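Local coordinates for protein diguanylate cyclase (Pseudomonas aeruginosa, PDB 5M3C) that combines a GGDEF and an EAL domain in one bacterial chain, modelled here with guanosine-5'-triphosphate in the first and calcium in both, at residues Pro197-Glu202 with Gly394-Leu399; Pro414-Pro417 with Ser423-Leu426; Gly254-Leu259 with Leu416-Phe421. All coordinates share one frame; numbering follows the deposited sequence.

Interaction 1: residues Pro197-Glu202 with Gly394-Leu399; sequences PKLSLE and GQQSFL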
loop_
_atom_site.group_PDB
_atom_site.type_symbol
_atom_site.label_atom_id
_atom_site.label_comp_id
_atom_site.label_asym_id
_atom_site.label_seq_id
_atom_site.Cartn_x
_atom_site.Cartn_y
_atom_site.Cartn_z
ATOM N N PRO B 197 31.625 -4.250 -7.665
ATOM C CA PRO B 197 32.311 -3.885 -6.432
ATOM C C PRO B 197 31.620 -2.752 -5.676
ATOM O O PRO B 197 31.017 -1.869 -6.291
ATOM C CB PRO B 197 33.684 -3.427 -6.926
ATOM C CG PRO B 197 33.425 -2.899 -8.293
ATOM C CD PRO B 197 32.341 -3.768 -8.860
ATOM N N LYS B 198 31.711 -2.796 -4.349
ATOM C CA LYS B 198 31.266 -1.698 -3.494
ATOM C C LYS B 198 32.471 -1.053 -2.821
ATOM O O LYS B 198 33.324 -1.747 -2.269
ATOM C CB LYS B 198 30.308 -2.194 -2.411
ATOM C CG LYS B 198 28.864 -2.358 -2.851
ATOM C CD LYS B 198 28.556 -3.788 -3.260
ATOM C CE LYS B 198 27.255 -4.267 -2.638
ATOM N NZ LYS B 198 27.502 -4.946 -1.336
ATOM N N LEU B 199 32.530 0.274 -2.858
ATOM C CA LEU B 199 33.647 1.001 -2.260
ATOM C C LEU B 199 33.170 1.796 -1.054
ATOM O O LEU B 199 31.992 2.125 -0.950
ATOM C CB LEU B 199 34.273 1.952 -3.283
ATOM C CG LEU B 199 35.706 2.419 -3.014
ATOM C CD1 LEU B 199 36.704 1.357 -3.447
ATOM C CD2 LEU B 199 35.976 3.726 -3.741
ATOM N N SER B 200 34.088 2.087 -0.137
ATOM C CA SER B 200 33.800 2.959 0.995
ATOM C C SER B 200 34.403 4.327 0.728
ATOM O O SER B 200 35.545 4.430 0.282
ATOM C CB SER B 200 34.381 2.381 2.291
ATOM O OG SER B 200 34.353 3.335 3.340
ATOM N N LEU B 201 33.636 5.378 0.989
ATOM C CA LEU B 201 34.147 6.734 0.840
ATOM C C LEU B 201 34.952 7.133 2.075
ATOM O O LEU B 201 35.798 8.025 2.013
ATOM C CB LEU B 201 33.000 7.716 0.591
ATOM C CG LEU B 201 32.494 7.763 -0.854
ATOM C CD1 LEU B 201 32.672 6.422 -1.550
ATOM C CD2 LEU B 201 31.038 8.207 -0.898
ATOM N N GLU B 202 34.697 6.450 3.187
ATOM C CA GLU B 202 35.387 6.729 4.443
ATOM C C GLU B 202 36.853 6.296 4.404
ATOM O O GLU B 202 37.687 6.859 5.114
ATOM C CB GLU B 202 34.675 6.027 5.603
ATOM N N GLY B 394 31.504 13.923 -10.292
ATOM C CA GLY B 394 30.812 14.966 -9.543
ATOM C C GLY B 394 29.830 14.374 -8.550
ATOM O O GLY B 394 29.632 14.913 -7.460
ATOM N N GLN B 395 29.212 13.259 -8.931
ATOM C CA GLN B 395 28.273 12.566 -8.057
ATOM C C GLN B 395 29.000 11.957 -6.865
ATOM O O GLN B 395 28.537 12.058 -5.729
ATOM C CB GLN B 395 27.525 11.473 -8.825
ATOM C CG GLN B 395 26.539 12.002 -9.853
ATOM C CD GLN B 395 25.969 10.906 -10.729
ATOM O OE1 GLN B 395 26.163 9.720 -10.463
ATOM N NE2 GLN B 395 25.260 11.297 -11.781
ATOM N N GLN B 396 30.140 11.325 -7.127
ATOM C CA GLN B 396 30.935 10.730 -6.059
ATOM C C GLN B 396 31.486 11.806 -5.131
ATOM O O GLN B 396 31.546 11.613 -3.916
ATOM C CB GLN B 396 32.085 9.899 -6.629
ATOM C CG GLN B 396 32.862 9.140 -5.564
ATOM C CD GLN B 396 33.935 8.240 -6.141
ATOM O OE1 GLN B 396 34.092 8.139 -7.358
ATOM N NE2 GLN B 396 34.682 7.578 -5.265
ATOM N N SER B 397 31.893 12.934 -5.707
ATOM C CA SER B 397 32.376 14.060 -4.913
ATOM C C SER B 397 31.302 14.475 -3.913
ATOM O O SER B 397 31.515 14.422 -2.700
ATOM C CB SER B 397 32.745 15.243 -5.815
ATOM O OG SER B 397 33.837 14.926 -6.663
ATOM N N PHE B 398 30.144 14.872 -4.433
ATOM C CA PHE B 398 29.010 15.277 -3.605
ATOM C C PHE B 398 28.819 14.323 -2.433
ATOM O O PHE B 398 28.841 14.731 -1.271
ATOM C CB PHE B 398 27.733 15.308 -4.450
ATOM C CG PHE B 398 26.497 15.691 -3.681
ATOM C CD1 PHE B 398 25.893 14.792 -2.815
ATOM C CD2 PHE B 398 25.929 16.946 -3.837
ATOM C CE1 PHE B 398 24.754 15.142 -2.115
ATOM C CE2 PHE B 398 24.790 17.301 -3.140
ATOM C CZ PHE B 398 24.201 16.398 -2.278
ATOM N N LEU B 399 28.637 13.047 -2.750
ATOM C CA LEU B 399 28.363 12.031 -1.741
ATOM C C LEU B 399 29.391 12.039 -0.612
ATOM O O LEU B 399 29.074 11.672 0.520
ATOM C CB LEU B 399 28.303 10.646 -2.389
ATOM C CG LEU B 399 27.086 10.400 -3.287
ATOM C CD1 LEU B 399 27.281 9.165 -4.151
ATOM C CD2 LEU B 399 25.814 10.279 -2.460
#

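Interaction 2: residues Pro414-Pro417 with Ser423-Leu426; sequences PPLP and SKFL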
loop_
_atom_site.group_PDB
_atom_site.type_symbol
_atom_site.label_atom_id
_atom_site.label_comp_id
_atom_site.label_asym_id
_atom_site.label_seq_id
_atom_site.Cartn_x
_atom_site.Cartn_y
_atom_site.Cartn_z
ATOM N N PRO B 414 31.388 -1.213 -13.807
ATOM C CA PRO B 414 30.171 -1.943 -14.120
ATOM C C PRO B 414 30.290 -3.389 -13.653
ATOM O O PRO B 414 31.390 -3.839 -13.325
ATOM C CB PRO B 414 30.096 -1.866 -15.647
ATOM C CG PRO B 414 31.508 -1.713 -16.088
ATOM C CD PRO B 414 32.192 -0.926 -15.009
ATOM N N PRO B 415 29.166 -4.113 -13.611
ATOM C CA PRO B 415 29.201 -5.514 -13.204
ATOM C C PRO B 415 30.150 -6.324 -14.081
ATOM O O PRO B 415 30.070 -6.248 -15.308
ATOM C CB PRO B 415 27.753 -5.973 -13.396
ATOM C CG PRO B 415 26.940 -4.725 -13.326
ATOM C CD PRO B 415 27.801 -3.658 -13.926
ATOM N N LEU B 416 31.044 -7.081 -13.449
ATOM C CA LEU B 416 32.050 -7.863 -14.168
ATOM C C LEU B 416 31.810 -9.371 -14.052
ATOM O O LEU B 416 31.231 -9.836 -13.072
ATOM C CB LEU B 416 33.450 -7.550 -13.631
ATOM C CG LEU B 416 33.984 -6.122 -13.761
ATOM C CD1 LEU B 416 35.469 -6.110 -13.437
ATOM C CD2 LEU B 416 33.739 -5.550 -15.151
ATOM N N PRO B 417 32.253 -10.140 -15.062
ATOM C CA PRO B 417 32.295 -11.597 -14.945
ATOM C C PRO B 417 33.311 -12.054 -13.898
ATOM O O PRO B 417 34.320 -11.384 -13.687
ATOM C CB PRO B 417 32.727 -12.051 -16.344
ATOM C CG PRO B 417 32.350 -10.929 -17.249
ATOM C CD PRO B 417 32.541 -9.688 -16.433
ATOM N N SER B 423 40.350 -10.900 -11.072
ATOM C CA SER B 423 41.595 -10.352 -11.601
ATOM C C SER B 423 41.707 -8.837 -11.414
ATOM O O SER B 423 42.812 -8.295 -11.415
ATOM C CB SER B 423 41.746 -10.712 -13.084
ATOM O OG SER B 423 42.536 -9.755 -13.773
ATOM N N LYS B 424 40.579 -8.151 -11.250
ATOM C CA LYS B 424 40.600 -6.688 -11.203
ATOM C C LYS B 424 40.446 -6.082 -9.803
ATOM O O LYS B 424 40.879 -4.953 -9.575
ATOM C CB LYS B 424 39.541 -6.099 -12.139
ATOM C CG LYS B 424 39.556 -4.578 -12.173
ATOM C CD LYS B 424 39.420 -4.032 -13.586
ATOM C CE LYS B 424 39.794 -2.556 -13.638
ATOM N NZ LYS B 424 39.958 -2.055 -15.033
ATOM N N PHE B 425 39.829 -6.808 -8.873
ATOM C CA PHE B 425 39.629 -6.264 -7.525
ATOM C C PHE B 425 40.118 -7.178 -6.414
ATOM O O PHE B 425 40.117 -6.785 -5.244
ATOM C CB PHE B 425 38.151 -5.950 -7.291
ATOM C CG PHE B 425 37.590 -4.961 -8.260
ATOM C CD1 PHE B 425 37.654 -3.605 -7.998
ATOM C CD2 PHE B 425 37.010 -5.387 -9.441
ATOM C CE1 PHE B 425 37.143 -2.688 -8.895
ATOM C CE2 PHE B 425 36.496 -4.477 -10.343
ATOM C CZ PHE B 425 36.564 -3.125 -10.071
ATOM N N LEU B 426 40.540 -8.389 -6.762
ATOM C CA LEU B 426 40.852 -9.378 -5.737
ATOM C C LEU B 426 42.345 -9.675 -5.589
ATOM O O LEU B 426 43.058 -9.933 -6.563
ATOM C CB LEU B 426 40.053 -10.660 -5.976
ATOM C CG LEU B 426 38.534 -10.438 -6.027
ATOM C CD1 LEU B 426 37.795 -11.672 -5.533
ATOM C CD2 LEU B 426 38.111 -9.222 -5.212
#

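Interaction 3: residues Gly254-Leu259 with Leu416-Phe421; sequences GEWQKL and LPAELF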
loop_
_atom_site.group_PDB
_atom_site.type_symbol
_atom_site.label_atom_id
_atom_site.label_comp_id
_atom_site.label_asym_id
_atom_site.label_seq_id
_atom_site.Cartn_x
_atom_site.Cartn_y
_atom_site.Cartn_z
ATOM N N GLY B 254 32.385 -18.684 -1.446
ATOM C CA GLY B 254 33.151 -19.723 -0.765
ATOM C C GLY B 254 34.478 -19.947 -1.463
ATOM O O GLY B 254 35.548 -19.797 -0.859
ATOM N N GLU B 255 34.408 -20.294 -2.746
ATOM C CA GLU B 255 35.609 -20.479 -3.555
ATOM C C GLU B 255 36.550 -19.290 -3.381
ATOM O O GLU B 255 37.763 -19.456 -3.254
ATOM C CB GLU B 255 35.243 -20.649 -5.032
ATOM N N TRP B 256 35.983 -18.088 -3.366
ATOM C CA TRP B 256 36.780 -16.877 -3.205
ATOM C C TRP B 256 37.336 -16.715 -1.797
ATOM O O TRP B 256 38.377 -16.088 -1.613
ATOM C CB TRP B 256 35.965 -15.638 -3.574
ATOM C CG TRP B 256 35.869 -15.413 -5.042
ATOM C CD1 TRP B 256 36.714 -15.892 -6.001
ATOM C CD2 TRP B 256 34.889 -14.628 -5.724
ATOM N NE1 TRP B 256 36.309 -15.465 -7.242
ATOM C CE2 TRP B 256 35.192 -14.685 -7.099
ATOM C CE3 TRP B 256 33.779 -13.886 -5.307
ATOM C CZ2 TRP B 256 34.428 -14.028 -8.058
ATOM C CZ3 TRP B 256 33.022 -13.235 -6.262
ATOM C CH2 TRP B 256 33.349 -13.311 -7.621
ATOM N N GLN B 257 36.644 -17.261 -0.802
ATOM C CA GLN B 257 37.143 -17.197 0.567
ATOM C C GLN B 257 38.476 -17.908 0.650
ATOM O O GLN B 257 39.409 -17.426 1.289
ATOM C CB GLN B 257 36.171 -17.840 1.553
ATOM C CG GLN B 257 35.121 -16.882 2.088
ATOM C CD GLN B 257 34.674 -17.236 3.491
ATOM O OE1 GLN B 257 35.038 -18.283 4.026
ATOM N NE2 GLN B 257 33.880 -16.359 4.096
ATOM N N LYS B 258 38.551 -19.059 -0.008
ATOM C CA LYS B 258 39.767 -19.856 -0.029
ATOM C C LYS B 258 40.852 -19.147 -0.822
ATOM O O LYS B 258 41.908 -18.802 -0.289
ATOM C CB LYS B 258 39.492 -21.220 -0.660
ATOM C CG LYS B 258 38.173 -21.834 -0.230
ATOM C CD LYS B 258 38.275 -23.344 -0.138
ATOM C CE LYS B 258 37.532 -23.859 1.084
ATOM N NZ LYS B 258 38.231 -25.021 1.700
ATOM N N LEU B 259 40.574 -18.925 -2.102
ATOM C CA LEU B 259 41.557 -18.361 -3.018
ATOM C C LEU B 259 42.038 -16.992 -2.553
ATOM O O LEU B 259 43.197 -16.828 -2.173
ATOM C CB LEU B 259 40.969 -18.255 -4.429
ATOM N N LEU B 416 31.044 -7.081 -13.449
ATOM C CA LEU B 416 32.050 -7.863 -14.168
ATOM C C LEU B 416 31.810 -9.371 -14.052
ATOM O O LEU B 416 31.231 -9.836 -13.072
ATOM C CB LEU B 416 33.450 -7.550 -13.631
ATOM C CG LEU B 416 33.984 -6.122 -13.761
ATOM C CD1 LEU B 416 35.469 -6.110 -13.437
ATOM C CD2 LEU B 416 33.739 -5.550 -15.151
ATOM N N PRO B 417 32.253 -10.140 -15.062
ATOM C CA PRO B 417 32.295 -11.597 -14.945
ATOM C C PRO B 417 33.311 -12.054 -13.898
ATOM O O PRO B 417 34.320 -11.384 -13.687
ATOM C CB PRO B 417 32.727 -12.051 -16.344
ATOM C CG PRO B 417 32.350 -10.929 -17.249
ATOM C CD PRO B 417 32.541 -9.688 -16.433
ATOM N N ALA B 418 33.046 -13.193 -13.265
ATOM C CA ALA B 418 33.853 -13.683 -12.142
ATOM C C ALA B 418 35.368 -13.534 -12.342
ATOM O O ALA B 418 36.034 -12.842 -11.568
ATOM C CB ALA B 418 33.505 -15.135 -11.850
ATOM N N GLU B 419 35.904 -14.199 -13.364
ATOM C CA GLU B 419 37.338 -14.149 -13.657
ATOM C C GLU B 419 37.849 -12.715 -13.691
ATOM O O GLU B 419 38.850 -12.377 -13.048
ATOM C CB GLU B 419 37.640 -14.822 -15.000
ATOM C CG GLU B 419 38.014 -16.296 -14.907
ATOM C CD GLU B 419 36.844 -17.196 -14.544
ATOM O OE1 GLU B 419 37.046 -18.428 -14.464
ATOM O OE2 GLU B 419 35.721 -16.683 -14.347
ATOM N N LEU B 420 37.148 -11.875 -14.445
ATOM C CA LEU B 420 37.549 -10.487 -14.624
ATOM C C LEU B 420 37.491 -9.739 -13.294
ATOM O O LEU B 420 38.364 -8.930 -12.986
ATOM C CB LEU B 420 36.647 -9.799 -15.649
ATOM C CG LEU B 420 37.312 -8.737 -16.529
ATOM C CD1 LEU B 420 36.265 -7.780 -17.078
ATOM C CD2 LEU B 420 38.389 -7.967 -15.775
ATOM N N PHE B 421 36.454 -10.013 -12.510
ATOM C CA PHE B 421 36.318 -9.418 -11.191
ATOM C C PHE B 421 37.523 -9.787 -10.340
ATOM O O PHE B 421 38.262 -8.916 -9.871
ATOM C CB PHE B 421 35.038 -9.913 -10.513
ATOM C CG PHE B 421 34.768 -9.269 -9.185
ATOM C CD1 PHE B 421 34.254 -7.984 -9.120
ATOM C CD2 PHE B 421 35.027 -9.945 -8.003
ATOM C CE1 PHE B 421 34.003 -7.383 -7.902
ATOM C CE2 PHE B 421 34.780 -9.350 -6.780
ATOM C CZ PHE B 421 34.267 -8.068 -6.730
#

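Interaction 1: residues Pro197-Glu202 with Gly394-Leu399
Leu201 and Leu399 have the nearest CA atoms of the two segments, 8.3 Å apart. Residues 197-200 are the end of a β-strand, and Leu201 has already left it; residues 394-399 belong to an α-helix, whose turns are held here by the usual bonds from Phe398 N to Gly394 O and from Leu399 N to Gln395 O. The gap between strand end and helix is spanned mainly by side chains. Leu201 holds its CG beside the backbone N and anti to the carbonyl carbon (chi1 -81°), and its CD2 branch reaches Leu399 CB at 4.0 Å, so that a methyl rests on the root of the opposing leucine, close to its carbonyl carbon, rather than on its branches. Gln396, one helical turn earlier, is stretched out with both chi1 and chi2 near 180°, and this carries its amide toward the strand. There NE2 lies 4.3 Å from Leu199 CD2 and 4.4 Å from Leu201 CD1, loose van der Waals contacts with two methyls. In this EAL domain, a TIM-barrel-like fold, the contact sets a helix on the end of a strand and the loop that follows it: helix 393-401 also leans on helix 365-380 through Phe398 and Leu399, while strand 192-200 is flanked by strands 206-217 and 406-417, the latter touched by Gln396 at Val411.

Interaction 2: residues Pro414-Pro417 with Ser423-Leu426
Lys424 and Phe425 meet Leu416 across the junction at which strand 406-417 gives way to helix 418-425, with Pro417 as the N-cap residue between them. Along the second segment the first residue to touch is Lys424. It uses the base of its side chain: CB stands 4.3 Å from Leu416 CD1, while the rest of the chain runs on toward its amino group at an exposed position. The same lysine also packs against its neighbour, since its CG lies 3.5 Å above the plane of the Phe425 ring, displaced toward the rim. Phe425 follows and makes the closest approach, Leu416 CD1 to Phe425 CE2 at 3.6 Å. The methyl meets the edge of the ring, in its plane, and the two side chains cross at about a right angle. With CG beside the backbone N (chi1 -59°), the phenylalanine turns its ring back toward the strand that precedes its helix. At Leu426 the backbone leaves helical geometry. The contact joins the last turn of the helix to the end of the strand that leads into it, at the surface. Around it, Leu416 is hydrogen-bonded through its backbone to Tyr195 of strand 192-200, and the Phe425 ring touches Pro197 of that strand as well as Leu412 and Ser413 of strand 406-417.

Interaction 3: residues Gly254-Leu259 with Leu416-Phe421
Trp256 and Phe421 supply the two rings on which this contact turns. Their side chains cross at about a right angle, yet the ring planes themselves are inclined by only 33°, and the centroids of the phenyl ring and the six-membered indole ring lie 5.5 Å apart. The pair meets obliquely, neighbouring carbons doing the touching: Trp256 CH2 comes to 3.8 Å from Phe421 CD2, and Trp256 CZ2 follows at 4.1 Å from that same CD2. The far corner of the indole's six-membered ring therefore bears the contact. Phe421 is brought there by having its CG anti to the backbone N (chi1 -176°), which sends the ring out from the end of the first turn of helix 418-425 toward helix 238-259. A second point of support comes from Ala418, one turn earlier. Its CB lies 4.1 Å from Trp256 CZ2, and that carbon is also 4.0 Å from Ala418 O, so the indole rests against a small side chain and a piece of backbone together. The helical turn under the phenylalanine is closed by the bond from Phe421 N to Pro417 O. Beyond these residues, Tyr195 of strand 192-200 meets the tryptophan edge-to-face, and Phe421 packs on Tyr195 and Phe425, making the pair part of a wider aromatic cluster, with Pro197 as a further apolar neighbour. Chemically, the junction of the two helices is consistent with dispersion and the burial of apolar surface. Trp256 and Phe421 are both buried, and the segments have neither a hydrogen bond nor a salt bridge between them, so no directional polar bond fixes the fit.

Overall arrangement
All three contacts gather around the edge of the EAL-domain sheet where strands 192-200 and 406-417 run side by side. Interactions 2 and 3 lie about 9 Å apart, centre to centre, and share Leu416 and Pro417; interaction 1 lies about 18 Å from interaction 2 and about 23 Å from interaction 3. Pro197, in the first segment of interaction 1 though not touching its partner helix, packs on Phe425 and Phe421. Both segments of interaction 1 precede those of interaction 2, while 254-259 falls between the segments of interaction 1 and 416-421 after them. Thus the last modelled helix, 418-425, packs on both strand 192-200 and helix 238-259.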